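Local coordinates for protein GCN5-related N-acetyltransferase (Kribbella flavida, PDB 4MY0) that binds acetyl-CoA and probably transfers its acetyl group to an amine, perhaps of an aminoglycoside, as a member of the GCN5-related N-acetyltransferase family, at residues C[110-115]-C[283-288]; C[303-308]-C[334-339]; C[359-364]-C[372-377]. One frame throughout, in Å; residues are numbered along the deposited sequence.

In the fold
Contact 1 joins the end of helix 99-113, in the first acetyltransferase region, to the end of strand 274-284 and the turn into helix 287-293; the side chain of Ser-111 is about 11 Å from that of Val-88, and that of Leu-285 about 11 Å from that of Tyr-129, both acetyl-CoA-binding residues. Contacts 2 and 3 belong to the sterol carrier protein-like domain, away from the acetyl-CoA-binding residues. Their centres are about 15 Å apart and they touch: Val-304 and Leu-306 of contact 2 pack on Ser-373, Leu-376 and Leu-377 of contact 3. The centre of contact 1 is about 22 Å from that of contact 2 and about 24 Å from that of contact 3.

Contact 1 (C[110-115]-C[283-288]); sequences RSRDKG and RLLDAP
The backbones come closest at Arg-112 and Leu-285, whose CA atoms are 6.3 Å apart, where the last turn of helix 99-113 passes the residue that follows strand 274-284. Leu-285 does most of the touching. Its CD1 methyl presses on Ser-111 CB at 3.6 Å, while its CB lies 3.8 Å from Arg-112 CG. Serine suits this buried place because it is small and its hydroxyl turns back to the helix: with OG anti to the carbonyl carbon (chi1 -59°), it bonds to the carbonyl of Val-107 and leaves CB to meet the leucine methyl. Arginine, partly exposed, serves in two ways, its aliphatic start packing on Leu-285 and its chain, bent at chi3 (72°), carrying the guanidinium past the leucine carbonyl. A water completes the link, accepting from Arg-112 NH1 at 3.0 Å and donating to Leu-285 O at 2.7 Å. Arg-112 NH2 is engaged by Glu-109, one turn back in the helix. Gly-115, with positive phi, is the C-prime residue of the Schellman motif that ends this helix. Backbone bonds join Leu-285 and Asp-286 to Pro-117, just before strand 118-121, which pairs with strand 274-284. Leu-108 of helix 99-113 also touches Leu-285, and Ile-68 of strand 61-75 packs against Ser-111, so the helix end packs against both strand 61-75 and the end of strand 274-284.

Contact 2 (C[303-308]-C[334-339]); sequences EVDLLI and SDRSGD
Ser-334, the first residue of the loop that follows strand 328-333, reaches Asp-305 on strand 302-309 with its hydroxyl. Ser-334 OG donates to Asp-305 OD2 at 2.8 Å, meeting the oxygen on its syn side but well out of the carboxylate plane. The same OG accepts from the backbone N of Arg-336 at 3.2 Å, an ST turn, and serine fits because one small hydroxyl can both receive the turn's N-H and donate its own hydrogen bond to the aspartate. Past the turn, Arg-336 grips the carboxylate side-on, with NE and NH1, one to each oxygen. Arg-336 NH1 meets Asp-305 OD1 at 2.8 Å on its syn lone pair, almost straight at 170° and in the guanidinium plane. Arg-336 NE reaches Asp-305 OD2 at 2.9 Å by a more bent bond, coming from above the carboxylate plane, and the two flat groups are 35° apart. The side chain leaves CA with CG anti to the carbonyl carbon (chi1 -67°), and its bend at chi3 turns the guanidinium edge onto the aspartate. Ser-334 OG also lies over one guanidinium face, toward its rim. Two residues further along, Gly-338 offers its carbonyl oxygen to Arg-319, the residue of strand 318-325 that also forms a salt bridge with Asp-305 OD2; His-321 on that strand bonds to OD1. The short aspartate can thus collect donors from the adjacent strand and the loop together. Arg-336 NE and Ser-334 OG approach OD2 from opposite faces of the carboxylate, which should limit its rotation, and two nearby arginines would be expected to favour the ionised acid, so this surface network probably helps tie the loop to the sheet of the sterol carrier protein-like domain.

Contact 3 (C[359-364]-C[372-377]); sequences ALRTAG and ASDRLL
Arg-361 and Asp-374 both start with CG anti to the carbonyl carbon (chi1 -71° and -78°), and the arginine then runs extended from CG to NE, which carries its guanidinium across to the other segment; the nearest CA atoms of the two segments, those of Arg-361 and Asp-374, are 10.1 Å apart. The side chains come from opposite directions and meet edge to edge. Arg-361 NE donates to the syn lone pair of Asp-374 OD1 at 2.8 Å, and Arg-361 NH1 donates to Asp-374 OD2 at 2.9 Å with a nearly straight N-H...O angle of 172°. Both oxygens lie in the guanidinium plane and the two flat groups are nearly coplanar, a side-on, two-nitrogen salt bridge. A long arginine spans a distance that shorter side chains could not, while the two oxygens of the short aspartate, held close to its own helix, match the spacing of NE and NH1. This bridge joins helices 357-362 and 371-380 of the sterol carrier protein-like domain, which are separated in sequence by the short edge strand 366-367. Gly-364 ends the first helix in a Schellman motif; its positive phi is easily adopted without a side chain. NH1 of Arg-361 has a second acceptor in the carbonyl oxygen of Gly-368, which fastens the intervening loop to the same guanidinium. An alanine here would remove both N-H donors and is likely to leave the Asp-374 carboxylate without its charged mate and the Gly-368 carbonyl without this donor. Leu-341 of strand 341-344 touches both partners, and Ala-359 and Thr-362 of the first helix pack on Asn-260 and Pro-262 of a neighbouring subunit.

Contact 1 (C[110-115]-C[283-288])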
# COMPACT_ATOMS: atom_id res chain seq x y z
N ARG C 110 -5.79 33.60 32.08
CA ARG C 110 -4.37 33.98 32.12
C ARG C 110 -4.00 34.76 30.85
O ARG C 110 -3.33 35.79 30.91
CB ARG C 110 -3.48 32.73 32.26
CG ARG C 110 -1.97 33.01 32.26
CD ARG C 110 -1.55 33.99 33.38
NE ARG C 110 -2.04 33.56 34.69
CZ ARG C 110 -1.46 32.63 35.45
NH1 ARG C 110 -0.35 32.03 35.03
NH2 ARG C 110 -1.98 32.30 36.62
N SER C 111 -4.46 34.28 29.70
CA SER C 111 -4.22 34.99 28.44
C SER C 111 -4.74 36.44 28.45
O SER C 111 -4.05 37.35 28.00
CB SER C 111 -4.78 34.22 27.26
OG SER C 111 -4.19 32.92 27.16
N ARG C 112 -5.96 36.65 28.96
CA ARG C 112 -6.53 38.00 29.07
C ARG C 112 -5.71 38.85 30.02
O ARG C 112 -5.43 40.02 29.73
CB ARG C 112 -7.96 37.96 29.60
CG ARG C 112 -8.98 37.32 28.68
CD ARG C 112 -10.35 37.28 29.35
NE ARG C 112 -10.98 38.60 29.42
CZ ARG C 112 -11.02 39.36 30.51
NH1 ARG C 112 -11.61 40.55 30.47
NH2 ARG C 112 -10.46 38.93 31.64
N ASP C 113 -5.34 38.27 31.17
CA ASP C 113 -4.56 39.00 32.18
C ASP C 113 -3.23 39.50 31.61
O ASP C 113 -2.74 40.55 32.01
CB ASP C 113 -4.30 38.13 33.40
CG ASP C 113 -5.54 37.93 34.25
OD1 ASP C 113 -6.51 38.69 34.06
OD2 ASP C 113 -5.53 37.02 35.12
N LYS C 114 -2.67 38.74 30.68
CA LYS C 114 -1.40 39.09 30.04
C LYS C 114 -1.54 40.01 28.82
O LYS C 114 -0.56 40.25 28.12
CB LYS C 114 -0.64 37.81 29.65
CG LYS C 114 0.29 37.33 30.75
CD LYS C 114 0.81 35.94 30.48
CE LYS C 114 1.72 35.50 31.62
NZ LYS C 114 2.80 36.49 31.87
N GLY C 115 -2.74 40.51 28.56
CA GLY C 115 -2.94 41.49 27.51
C GLY C 115 -3.07 40.97 26.09
O GLY C 115 -2.97 41.74 25.14
N ARG C 283 -10.06 32.57 18.79
CA ARG C 283 -11.06 33.17 19.68
C ARG C 283 -10.67 34.62 20.02
O ARG C 283 -9.49 34.89 20.24
CB ARG C 283 -11.19 32.37 20.98
CG ARG C 283 -12.41 32.77 21.81
CD ARG C 283 -12.25 32.47 23.31
NE ARG C 283 -13.55 32.27 23.95
CZ ARG C 283 -14.40 33.25 24.25
NH1 ARG C 283 -14.10 34.52 23.96
NH2 ARG C 283 -15.57 32.97 24.82
N LEU C 284 -11.63 35.53 20.05
CA LEU C 284 -11.36 36.88 20.56
C LEU C 284 -11.51 36.91 22.09
O LEU C 284 -12.52 36.45 22.63
CB LEU C 284 -12.27 37.93 19.92
CG LEU C 284 -12.34 38.16 18.41
CD1 LEU C 284 -12.48 39.64 18.11
CD2 LEU C 284 -11.18 37.56 17.62
N LEU C 285 -10.51 37.44 22.78
CA LEU C 285 -10.57 37.58 24.24
C LEU C 285 -10.90 39.01 24.68
O LEU C 285 -11.48 39.22 25.76
CB LEU C 285 -9.24 37.17 24.88
CG LEU C 285 -8.66 35.82 24.49
CD1 LEU C 285 -7.35 35.59 25.21
CD2 LEU C 285 -9.66 34.73 24.81
N ASP C 286 -10.49 39.99 23.87
CA ASP C 286 -10.76 41.41 24.15
C ASP C 286 -11.07 42.06 22.80
O ASP C 286 -10.17 42.59 22.14
CB ASP C 286 -9.54 42.05 24.83
CG ASP C 286 -9.69 43.57 25.06
OD1 ASP C 286 -8.84 44.13 25.78
OD2 ASP C 286 -10.63 44.21 24.53
N ALA C 287 -12.33 42.03 22.39
CA ALA C 287 -12.71 42.44 21.04
C ALA C 287 -12.34 43.88 20.65
O ALA C 287 -11.86 44.09 19.53
CB ALA C 287 -14.19 42.14 20.75
N PRO C 288 -12.57 44.87 21.54
CA PRO C 288 -12.15 46.22 21.13
C PRO C 288 -10.66 46.28 20.83
O PRO C 288 -10.27 46.94 19.86
CB PRO C 288 -12.48 47.08 22.36
CG PRO C 288 -13.64 46.38 23.00
CD PRO C 288 -13.37 44.90 22.78
O HOH W 1 -11.68 41.20 27.58

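Contact 2 (C[303-308]-C[334-339])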
# COMPACT_ATOMS: atom_id res chain seq x y z
N GLU C 303 -19.73 51.35 8.91
CA GLU C 303 -20.29 51.74 10.20
C GLU C 303 -21.44 50.78 10.46
O GLU C 303 -22.47 50.85 9.80
CB GLU C 303 -20.83 53.17 10.15
CG GLU C 303 -19.83 54.21 9.66
CD GLU C 303 -18.77 54.55 10.69
OE1 GLU C 303 -17.79 55.24 10.33
OE2 GLU C 303 -18.91 54.15 11.87
N VAL C 304 -21.25 49.87 11.42
CA VAL C 304 -22.18 48.77 11.63
C VAL C 304 -22.22 48.41 13.10
O VAL C 304 -21.17 48.33 13.75
CB VAL C 304 -21.71 47.49 10.88
CG1 VAL C 304 -22.62 46.32 11.20
CG2 VAL C 304 -21.66 47.71 9.39
N ASP C 305 -23.41 48.17 13.63
CA ASP C 305 -23.52 47.66 15.00
C ASP C 305 -23.39 46.13 15.07
O ASP C 305 -23.79 45.42 14.14
CB ASP C 305 -24.83 48.12 15.66
CG ASP C 305 -24.72 49.53 16.27
OD1 ASP C 305 -23.76 50.26 15.94
OD2 ASP C 305 -25.60 49.90 17.08
N LEU C 306 -22.81 45.64 16.16
CA LEU C 306 -22.72 44.21 16.43
C LEU C 306 -23.26 43.96 17.83
O LEU C 306 -22.92 44.69 18.77
CB LEU C 306 -21.26 43.75 16.39
CG LEU C 306 -20.49 44.03 15.11
CD1 LEU C 306 -19.07 43.52 15.24
CD2 LEU C 306 -21.21 43.39 13.92
N LEU C 307 -24.09 42.93 17.98
CA LEU C 307 -24.53 42.51 19.30
C LEU C 307 -23.78 41.23 19.66
O LEU C 307 -23.97 40.19 19.03
CB LEU C 307 -26.05 42.28 19.34
CG LEU C 307 -26.58 41.81 20.70
CD1 LEU C 307 -26.22 42.82 21.80
CD2 LEU C 307 -28.08 41.57 20.65
N ILE C 308 -22.89 41.32 20.64
CA ILE C 308 -22.05 40.19 21.01
C ILE C 308 -22.59 39.49 22.26
O ILE C 308 -22.78 40.11 23.31
CB ILE C 308 -20.59 40.64 21.28
CG1 ILE C 308 -19.94 41.20 20.01
CG2 ILE C 308 -19.76 39.48 21.85
CD1 ILE C 308 -18.56 41.84 20.26
N SER C 334 -22.51 50.85 22.03
CA SER C 334 -23.65 51.48 21.36
C SER C 334 -24.88 51.47 22.26
O SER C 334 -25.15 50.47 22.92
CB SER C 334 -23.97 50.76 20.04
OG SER C 334 -25.12 51.31 19.41
N ASP C 335 -25.65 52.56 22.26
CA ASP C 335 -26.88 52.59 23.05
C ASP C 335 -28.12 52.37 22.18
O ASP C 335 -29.26 52.59 22.62
CB ASP C 335 -26.99 53.88 23.87
CG ASP C 335 -26.79 55.13 23.03
OD1 ASP C 335 -26.90 55.05 21.79
OD2 ASP C 335 -26.52 56.21 23.63
N ARG C 336 -27.90 51.92 20.94
CA ARG C 336 -28.98 51.64 20.01
C ARG C 336 -29.65 50.31 20.36
O ARG C 336 -29.09 49.51 21.10
CB ARG C 336 -28.46 51.67 18.56
CG ARG C 336 -28.02 53.08 18.10
CD ARG C 336 -27.50 53.12 16.65
NE ARG C 336 -26.11 52.68 16.53
CZ ARG C 336 -25.06 53.48 16.71
NH1 ARG C 336 -23.83 52.99 16.60
NH2 ARG C 336 -25.23 54.76 17.02
N SER C 337 -30.87 50.09 19.85
CA SER C 337 -31.63 48.88 20.21
C SER C 337 -32.45 48.28 19.08
O SER C 337 -33.20 47.32 19.29
CB SER C 337 -32.52 49.16 21.42
OG SER C 337 -33.43 50.21 21.16
N GLY C 338 -32.33 48.83 17.87
CA GLY C 338 -33.01 48.29 16.70
C GLY C 338 -32.40 46.98 16.22
O GLY C 338 -31.51 46.42 16.87
N ASP C 339 -32.86 46.49 15.07
CA ASP C 339 -32.36 45.23 14.52
C ASP C 339 -30.84 45.26 14.36
O ASP C 339 -30.26 46.26 13.92
CB ASP C 339 -33.03 44.90 13.18
CG ASP C 339 -32.59 43.54 12.61
OD1 ASP C 339 -32.28 42.61 13.40
OD2 ASP C 339 -32.57 43.39 11.37

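Contact 3 (C[359-364]-C[372-377])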
# COMPACT_ATOMS: atom_id res chain seq x y z
N ALA C 359 -21.85 32.17 4.93
CA ALA C 359 -21.50 30.91 5.58
C ALA C 359 -21.84 30.91 7.07
O ALA C 359 -22.26 29.88 7.61
CB ALA C 359 -20.02 30.58 5.37
N LEU C 360 -21.62 32.04 7.73
CA LEU C 360 -21.89 32.15 9.17
C LEU C 360 -23.38 32.06 9.47
O LEU C 360 -23.79 31.54 10.52
CB LEU C 360 -21.34 33.46 9.72
CG LEU C 360 -19.84 33.64 9.60
CD1 LEU C 360 -19.43 34.95 10.21
CD2 LEU C 360 -19.13 32.48 10.29
N ARG C 361 -24.20 32.58 8.57
CA ARG C 361 -25.64 32.53 8.77
C ARG C 361 -26.13 31.10 8.54
O ARG C 361 -26.92 30.58 9.32
CB ARG C 361 -26.36 33.50 7.84
CG ARG C 361 -26.14 34.95 8.19
CD ARG C 361 -27.12 35.84 7.43
NE ARG C 361 -26.91 37.25 7.74
CZ ARG C 361 -27.52 37.90 8.73
NH1 ARG C 361 -27.26 39.18 8.94
NH2 ARG C 361 -28.39 37.26 9.51
N THR C 362 -25.65 30.47 7.47
CA THR C 362 -26.01 29.08 7.20
C THR C 362 -25.53 28.15 8.32
O THR C 362 -26.21 27.21 8.68
CB THR C 362 -25.48 28.61 5.84
OG1 THR C 362 -26.01 29.47 4.81
CG2 THR C 362 -25.90 27.16 5.54
N ALA C 363 -24.37 28.43 8.89
CA ALA C 363 -23.88 27.64 10.02
C ALA C 363 -24.59 27.97 11.34
O ALA C 363 -24.37 27.30 12.35
CB ALA C 363 -22.39 27.80 10.17
N GLY C 364 -25.43 29.01 11.35
CA GLY C 364 -26.14 29.42 12.55
C GLY C 364 -25.30 30.19 13.58
O GLY C 364 -25.72 30.39 14.73
N ALA C 372 -27.81 44.66 4.53
CA ALA C 372 -26.87 45.73 4.21
C ALA C 372 -25.65 45.74 5.13
O ALA C 372 -24.57 46.15 4.72
CB ALA C 372 -27.59 47.09 4.23
N SER C 373 -25.83 45.31 6.38
CA SER C 373 -24.70 45.18 7.29
C SER C 373 -23.73 44.11 6.80
O SER C 373 -22.51 44.28 6.90
CB SER C 373 -25.18 44.85 8.71
OG SER C 373 -25.94 45.91 9.26
N ASP C 374 -24.28 43.02 6.27
CA ASP C 374 -23.49 41.89 5.78
C ASP C 374 -22.44 42.29 4.75
O ASP C 374 -21.29 41.87 4.81
CB ASP C 374 -24.40 40.81 5.17
CG ASP C 374 -25.10 39.97 6.22
OD1 ASP C 374 -25.54 38.85 5.88
OD2 ASP C 374 -25.22 40.42 7.38
N ARG C 375 -22.85 43.13 3.80
CA ARG C 375 -21.95 43.58 2.75
C ARG C 375 -20.82 44.45 3.28
O ARG C 375 -19.67 44.29 2.89
CB ARG C 375 -22.73 44.30 1.65
CG ARG C 375 -23.45 43.36 0.70
CD ARG C 375 -24.04 44.10 -0.50
NE ARG C 375 -25.25 44.83 -0.14
CZ ARG C 375 -26.46 44.29 -0.12
NH1 ARG C 375 -27.51 45.03 0.22
NH2 ARG C 375 -26.63 43.01 -0.42
N LEU C 376 -21.15 45.38 4.18
CA LEU C 376 -20.14 46.22 4.83
C LEU C 376 -19.12 45.37 5.60
O LEU C 376 -17.91 45.49 5.40
CB LEU C 376 -20.80 47.25 5.76
CG LEU C 376 -21.35 48.57 5.22
CD1 LEU C 376 -21.09 48.75 3.72
CD2 LEU C 376 -22.84 48.70 5.53
N LEU C 377 -19.61 44.51 6.48
CA LEU C 377 -18.74 43.63 7.25
C LEU C 377 -17.87 42.74 6.36
O LEU C 377 -16.69 42.53 6.65
CB LEU C 377 -19.56 42.77 8.21
CG LEU C 377 -20.20 43.53 9.37
CD1 LEU C 377 -21.16 42.61 10.11
CD2 LEU C 377 -19.12 44.04 10.30